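Beta-glucosidase (Chaetomella raphigera, PDB 6JXG) probably hydrolyses terminal, non-reducing beta-D-glucosyl residues with release of beta-D-glucose, as a secreted family 3 glycoside hydrolase of cellulose breakdown. Local coordinates at residues I445-Q450 / A458-G463; A469-S474 / L495-A500. All coordinates share one frame; numbering follows the deposited sequence.

Interaction 1: residues I445-Q450 / A458-G463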
# COMPACT_ATOMS: atom_id res chain seq x y z
N ILE A 445 -2.25 12.33 -15.12
CA ILE A 445 -3.49 13.05 -15.02
C ILE A 445 -3.23 14.28 -14.13
O ILE A 445 -2.60 14.19 -13.07
CB ILE A 445 -4.52 12.16 -14.28
CG1 ILE A 445 -4.87 10.91 -15.12
CG2 ILE A 445 -5.82 12.92 -14.08
CD1 ILE A 445 -5.81 9.94 -14.44
N THR A 446 -3.69 15.44 -14.58
CA THR A 446 -3.64 16.70 -13.79
C THR A 446 -5.03 17.02 -13.24
O THR A 446 -5.99 17.06 -13.98
CB THR A 446 -3.24 17.85 -14.76
OG1 THR A 446 -1.93 17.60 -15.22
CG2 THR A 446 -3.25 19.24 -14.07
N VAL A 447 -5.12 17.22 -11.94
CA VAL A 447 -6.33 17.64 -11.30
C VAL A 447 -6.02 18.85 -10.44
O VAL A 447 -5.06 18.86 -9.66
CB VAL A 447 -6.95 16.49 -10.46
CG1 VAL A 447 -8.26 16.96 -9.84
CG2 VAL A 447 -7.16 15.19 -11.25
N ASP A 448 -6.86 19.90 -10.53
CA ASP A 448 -6.60 21.17 -9.80
C ASP A 448 -5.17 21.62 -9.95
O ASP A 448 -4.51 22.04 -8.99
CB ASP A 448 -7.05 21.08 -8.31
CG ASP A 448 -8.52 21.02 -8.18
OD1 ASP A 448 -9.15 21.14 -9.25
OD2 ASP A 448 -9.10 20.80 -7.09
N GLY A 449 -4.66 21.56 -11.17
CA GLY A 449 -3.29 22.01 -11.43
C GLY A 449 -2.15 21.12 -10.91
O GLY A 449 -0.98 21.54 -10.90
N GLN A 450 -2.47 19.89 -10.52
CA GLN A 450 -1.46 19.00 -9.86
C GLN A 450 -1.38 17.71 -10.69
O GLN A 450 -2.34 16.96 -10.78
CB GLN A 450 -1.90 18.72 -8.42
CG GLN A 450 -1.81 19.99 -7.60
CD GLN A 450 -2.60 19.98 -6.31
OE1 GLN A 450 -2.11 19.53 -5.26
NE2 GLN A 450 -3.78 20.52 -6.36
N ALA A 458 -2.08 20.92 2.37
CA ALA A 458 -3.31 21.60 2.75
C ALA A 458 -4.53 20.84 2.24
O ALA A 458 -4.49 20.30 1.13
CB ALA A 458 -3.29 23.01 2.16
N PRO A 459 -5.65 20.87 2.97
CA PRO A 459 -6.87 20.30 2.40
C PRO A 459 -7.26 20.85 1.00
O PRO A 459 -7.03 22.02 0.70
CB PRO A 459 -7.94 20.64 3.44
CG PRO A 459 -7.20 20.67 4.72
CD PRO A 459 -5.90 21.34 4.35
N TRP A 460 -7.77 19.97 0.13
CA TRP A 460 -8.21 20.35 -1.19
C TRP A 460 -9.54 21.08 -1.10
O TRP A 460 -10.23 21.04 -0.06
CB TRP A 460 -8.36 19.02 -2.02
CG TRP A 460 -7.08 18.56 -2.64
CD1 TRP A 460 -5.82 18.58 -2.08
CD2 TRP A 460 -6.91 18.16 -4.00
NE1 TRP A 460 -4.90 18.17 -2.98
CE2 TRP A 460 -5.52 17.92 -4.18
CE3 TRP A 460 -7.78 18.04 -5.09
CZ2 TRP A 460 -4.98 17.51 -5.41
CZ3 TRP A 460 -7.24 17.63 -6.33
CH2 TRP A 460 -5.87 17.35 -6.45
N ASN A 461 -10.00 21.64 -2.20
CA ASN A 461 -11.37 22.20 -2.23
C ASN A 461 -11.63 23.25 -1.11
O ASN A 461 -12.70 23.32 -0.62
CB ASN A 461 -12.43 21.10 -2.23
CG ASN A 461 -12.38 20.25 -3.49
OD1 ASN A 461 -11.86 20.69 -4.48
ND2 ASN A 461 -12.93 19.08 -3.44
N ASN A 462 -10.61 24.04 -0.75
CA ASN A 462 -10.77 25.05 0.28
C ASN A 462 -11.29 24.45 1.58
O ASN A 462 -12.07 25.05 2.28
CB ASN A 462 -11.71 26.15 -0.24
CG ASN A 462 -11.15 26.84 -1.45
OD1 ASN A 462 -10.02 27.28 -1.42
ND2 ASN A 462 -11.88 26.89 -2.54
N GLY A 463 -10.81 23.26 1.92
CA GLY A 463 -11.33 22.53 3.04
C GLY A 463 -11.06 23.28 4.34
O GLY A 463 -11.90 23.32 5.23
O HOH W 1 -8.36 21.61 -4.50
O HOH W 2 -11.14 19.50 -6.86
O HOH W 3 -2.46 19.90 -2.62
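The indole of Trp-460 packs against a beta hairpin whose type I' turn runs from Val-447 to Gln-450, a buried contact with water bridges along its polar margin. Segment 458-463 lies at the end of the loop after strand 450-451 and runs into helix 463-471, within the family 3 C-terminal domain. No direct hydrogen bond joins the two segments. Val-447 meets the indole at its edge, in plane, with CG1 3.7 Å from Trp-460 CZ3. With chi1 at -178°, Val-447 sends CG1 away from its own backbone N and to the indole rim. Gln-450 NE2 sits above the ring plane, offset toward the rim, with the amide tilted 32° from the ring, and is 3.4 Å from Trp-460 CZ2. The amide is held by a bond from Gln-450 NE2 to Asp-448 O, 3.1 Å long and fairly straight at 164°. Its OE1 accepts from the backbone N of Asn-455. Asp-448 brings OD2 to 3.7 Å from Trp-460 CE3. A water donates to that OD2 and accepts from Asn-461 N, at 2.8 Å from each. Asn-461 ND2 bonds Asp-375 O. An alanine in place of Trp-460 would probably open a gap beside the turn and leave the Gln-450 amide and Val-447 methyl without their partner. The hairpin thus rests on the indole by dispersion and shape, while water carries its polar link to the loop.

Interaction 2: residues A469-S474 / L495-A500; sequences AVASAS and LSSVKA
Ala-471 and Ser-497 carry most of this small contact, and Ser-474 adds its carbonyl oxygen. The CA atoms of Ala-471 and Ser-497 are 5.6 Å apart, the closest pair across the two segments. The methyl of Ala-471 points at the 495-500 segment and fits between two unlike neighbours. On the polar one, Ser-497 OG comes within 3.3 Å of Ala-471 CB. The other is the Leu-495 side chain, whose CD1 lies 3.8 Å from the same CB. With chi1 at -59°, the branched end of Leu-495 is placed so that CD1 and CD2 both lie against the Ala-471 methyl. Ser-497 OG is also 3.0 Å from Ala-471 O and can donate to it, though its one proton has another acceptor within reach. Ser-497 CB packs close to Ser-474 O, at 3.0 Å. The Ser-474 hydroxyl turns elsewhere and bonds Asn-476 N. A type I turn from Leu-495 to Val-498 brings both Leu-495 and Ser-497 to face Ala-471. The contact therefore joins the C-terminal part of helix 463-471 to the turn that leads into strand 498-503. That strand runs parallel to strand 477-483, where Val-477 bonds the Ser-497 backbone, while Val-470 on the helix packs against helix 419-427.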
# COMPACT_ATOMS: atom_id res chain seq x y z
N ALA A 469 -15.50 28.28 8.45
CA ALA A 469 -16.88 28.73 8.31
C ALA A 469 -17.85 27.98 9.22
O ALA A 469 -18.79 28.58 9.82
CB ALA A 469 -17.33 28.61 6.86
N VAL A 470 -17.69 26.68 9.34
CA VAL A 470 -18.58 25.91 10.14
C VAL A 470 -18.31 26.24 11.62
O VAL A 470 -19.28 26.39 12.42
CB VAL A 470 -18.41 24.41 9.84
CG1 VAL A 470 -19.23 23.55 10.78
CG2 VAL A 470 -18.88 24.15 8.40
N ALA A 471 -17.04 26.31 11.98
CA ALA A 471 -16.62 26.61 13.36
C ALA A 471 -17.10 28.00 13.84
O ALA A 471 -17.40 28.17 14.99
CB ALA A 471 -15.08 26.53 13.47
N SER A 472 -17.24 28.91 12.92
CA SER A 472 -17.68 30.26 13.19
C SER A 472 -19.16 30.33 13.58
O SER A 472 -19.55 31.33 14.18
CB SER A 472 -17.39 31.19 11.96
OG SER A 472 -18.40 31.04 10.94
N ALA A 473 -19.95 29.31 13.31
CA ALA A 473 -21.38 29.36 13.52
C ALA A 473 -21.90 28.19 14.34
O ALA A 473 -23.11 28.01 14.47
CB ALA A 473 -22.07 29.39 12.18
N SER A 474 -20.99 27.37 14.87
CA SER A 474 -21.36 26.23 15.70
C SER A 474 -20.41 26.09 16.89
O SER A 474 -19.22 26.33 16.76
CB SER A 474 -21.38 24.90 14.87
OG SER A 474 -21.60 23.76 15.69
N LEU A 495 -9.24 25.81 16.12
CA LEU A 495 -10.63 26.17 16.28
C LEU A 495 -11.24 25.55 17.49
O LEU A 495 -11.37 24.33 17.55
CB LEU A 495 -11.44 25.78 15.04
CG LEU A 495 -10.95 26.44 13.74
CD1 LEU A 495 -11.51 25.67 12.52
CD2 LEU A 495 -11.37 27.91 13.67
N SER A 496 -11.65 26.37 18.46
CA SER A 496 -12.13 25.78 19.70
C SER A 496 -13.45 25.01 19.54
O SER A 496 -13.70 24.07 20.25
CB SER A 496 -12.26 26.86 20.79
OG SER A 496 -13.29 27.72 20.35
N SER A 497 -14.29 25.31 18.57
CA SER A 497 -15.50 24.54 18.39
C SER A 497 -15.32 23.13 17.73
O SER A 497 -16.24 22.33 17.74
CB SER A 497 -16.57 25.34 17.60
OG SER A 497 -15.98 26.10 16.59
N VAL A 498 -14.14 22.85 17.21
CA VAL A 498 -13.86 21.50 16.61
C VAL A 498 -13.61 20.54 17.77
O VAL A 498 -12.59 20.66 18.52
CB VAL A 498 -12.68 21.54 15.65
CG1 VAL A 498 -12.28 20.10 15.22
CG2 VAL A 498 -13.04 22.36 14.41
N LYS A 499 -14.59 19.70 17.97
CA LYS A 499 -14.61 18.80 19.11
C LYS A 499 -14.09 17.41 18.76
O LYS A 499 -13.67 16.70 19.66
CB LYS A 499 -16.03 18.62 19.67
CG LYS A 499 -16.75 19.94 20.03
CD LYS A 499 -15.94 20.77 21.01
CE LYS A 499 -16.72 21.98 21.50
NZ LYS A 499 -15.73 22.85 22.13
N ALA A 500 -14.13 17.02 17.48
CA ALA A 500 -13.59 15.69 17.05
C ALA A 500 -13.10 15.75 15.62
O ALA A 500 -13.65 16.49 14.78
CB ALA A 500 -14.59 14.59 17.28

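In the fold
Both contacts belong to the family 3 C-terminal domain and follow each other along the chain. Helix 463-471 connects them: the 458-463 loop of interaction 1 leads into it, and interaction 2 uses its far end. Their centres lie 23 Å apart, and they do not touch. Interaction 1 is the more buried and nearer the centre of the chain. It sets a large aromatic ring against a two-stranded hairpin that is separate from the six-stranded sheet holding strand 498-503, with waters between the polar groups. Interaction 2 is partly buried and lies farther out, where a turn enters strand 498-503. It relies on an alanine methyl, a leucine end and a serine hydroxyl close to backbone oxygens, with no aromatic group.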